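Long-range contact in aldehyde dehydrogenase (Listeria monocytogenes, PDB 3K9D), which probably oxidises aldehydes, with NAD or NADP as the electron acceptor: residues G63-W67 with F245-T249. Residues are numbered along the deposited sequence; the frame is centred on the assembly and turned at random.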
loop_
_atom_site.group_PDB
_atom_site.type_symbol
_atom_site.label_atom_id
_atom_site.label_comp_id
_atom_site.label_asym_id
_atom_site.label_seq_id
_atom_site.Cartn_x
_atom_site.Cartn_y
_atom_site.Cartn_z
ATOM N N GLY A 63 12.982 17.279 -25.979
ATOM C CA GLY A 63 13.168 18.728 -26.015
ATOM C C GLY A 63 13.191 19.384 -24.645
ATOM O O GLY A 63 13.317 20.611 -24.550
ATOM N N PHE A 64 13.063 18.591 -23.580
ATOM C CA PHE A 64 13.050 19.137 -22.219
ATOM C C PHE A 64 14.460 19.241 -21.670
ATOM O O PHE A 64 15.344 18.463 -22.032
ATOM C CB PHE A 64 12.246 18.285 -21.206
ATOM C CG PHE A 64 10.811 18.001 -21.590
ATOM C CD1 PHE A 64 10.114 18.797 -22.492
ATOM C CD2 PHE A 64 10.146 16.934 -20.994
ATOM C CE1 PHE A 64 8.795 18.510 -22.830
ATOM C CE2 PHE A 64 8.824 16.640 -21.315
ATOM C CZ PHE A 64 8.146 17.425 -22.233
ATOM N N GLY A 65 14.629 20.206 -20.778
ATOM C CA GLY A 65 15.745 20.262 -19.859
ATOM C C GLY A 65 17.093 20.708 -20.370
ATOM O O GLY A 65 17.214 21.304 -21.441
ATOM N N ILE A 66 18.101 20.419 -19.555
ATOM C CA ILE A 66 19.480 20.818 -19.799
ATOM C C ILE A 66 20.319 19.532 -19.808
ATOM O O ILE A 66 20.230 18.717 -18.884
ATOM C CB ILE A 66 19.966 21.798 -18.704
ATOM C CG1 ILE A 66 19.144 23.084 -18.741
ATOM C CG2 ILE A 66 21.461 22.121 -18.856
ATOM C CD1 ILE A 66 19.270 23.956 -17.496
ATOM N N TRP A 67 21.095 19.332 -20.870
ATOM C CA TRP A 67 21.955 18.144 -20.971
ATOM C C TRP A 67 22.738 17.878 -19.680
ATOM O O TRP A 67 22.576 16.816 -19.080
ATOM C CB TRP A 67 22.875 18.245 -22.196
ATOM C CG TRP A 67 23.738 17.009 -22.499
ATOM C CD1 TRP A 67 23.709 15.785 -21.878
ATOM C CD2 TRP A 67 24.722 16.903 -23.531
ATOM N NE1 TRP A 67 24.635 14.942 -22.442
ATOM C CE2 TRP A 67 25.267 15.603 -23.462
ATOM C CE3 TRP A 67 25.204 17.789 -24.504
ATOM C CZ2 TRP A 67 26.272 15.164 -24.335
ATOM C CZ3 TRP A 67 26.199 17.352 -25.366
ATOM C CH2 TRP A 67 26.721 16.053 -25.275
ATOM N N PHE A 245 17.082 23.782 -12.237
ATOM C CA PHE A 245 17.626 22.452 -12.513
ATOM C C PHE A 245 16.799 21.687 -13.549
ATOM O O PHE A 245 15.643 21.354 -13.295
ATOM C CB PHE A 245 17.747 21.621 -11.229
ATOM C CG PHE A 245 18.578 20.377 -11.394
ATOM C CD1 PHE A 245 19.969 20.452 -11.404
ATOM C CD2 PHE A 245 17.980 19.142 -11.546
ATOM C CE1 PHE A 245 20.740 19.319 -11.563
ATOM C CE2 PHE A 245 18.755 17.997 -11.710
ATOM C CZ PHE A 245 20.132 18.094 -11.714
ATOM N N ASP A 246 17.412 21.431 -14.709
ATOM C CA ASP A 246 16.769 20.796 -15.865
ATOM C C ASP A 246 15.562 21.604 -16.373
ATOM O O ASP A 246 14.585 21.037 -16.862
ATOM C CB ASP A 246 16.396 19.332 -15.541
ATOM C CG ASP A 246 16.291 18.456 -16.780
ATOM O OD1 ASP A 246 17.207 18.512 -17.621
ATOM O OD2 ASP A 246 15.303 17.697 -16.900
ATOM N N ASN A 247 15.650 22.934 -16.246
ATOM C CA ASN A 247 14.519 23.865 -16.453
ATOM C C ASN A 247 13.220 23.477 -15.700
ATOM O O ASN A 247 12.131 23.593 -16.248
ATOM C CB ASN A 247 14.227 24.072 -17.956
ATOM C CG ASN A 247 15.455 24.516 -18.753
ATOM O OD1 ASN A 247 16.249 25.315 -18.285
ATOM N ND2 ASN A 247 15.590 24.008 -19.963
ATOM N N GLY A 248 13.356 22.984 -14.468
ATOM C CA GLY A 248 12.206 22.737 -13.570
ATOM C C GLY A 248 11.378 21.465 -13.755
ATOM O O GLY A 248 10.210 21.417 -13.351
ATOM N N THR A 249 11.965 20.426 -14.354
ATOM C CA THR A 249 11.237 19.167 -14.625
ATOM C C THR A 249 10.963 18.257 -13.428
ATOM O O THR A 249 10.119 17.366 -13.503
ATOM C CB THR A 249 11.994 18.288 -15.640
ATOM O OG1 THR A 249 13.336 18.125 -15.184
ATOM C CG2 THR A 249 11.978 18.913 -17.023
#
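F64 rests its CB on T249 CG2, 4.2 Å away, while its ring leads off toward S118 and V303. In this aldehyde dehydrogenase fold the loop between helices 51-62 and 67-85 here meets the loop that leads from helix 232-243 to strand 256-260. G65 lies against D246, with 4.2 Å between their CA atoms. G65 CA makes a CH...O contact with D246 O at 3.3 Å and lies 3.2 Å from D246 OD1. G65 has no side chain, and the carboxylate of D246 lies directly against its CA. The backbone of G65 is also hydrogen-bonded to G304. N247 ND2 passes near G65 O but bonds instead to G304 O. I66, the N-cap residue of helix 67-85, gives its backbone N-H to D246 OD1 at 2.9 Å. The bond is fairly straight (159°), but it meets the carboxylate from above its plane. The side chain of I66 crosses that of N247 at about a right angle, and its CD1 reaches N247 OD1 at 3.4 Å. D246 CG stands anti to its own N (chi1 -155°), which turns the carboxylate toward I66 N. K70 and K73 form salt bridges with D246 OD2. D246 OD2 uses its anti lone pair to accept a hydrogen bond from T249 OG1 at 2.6 Å.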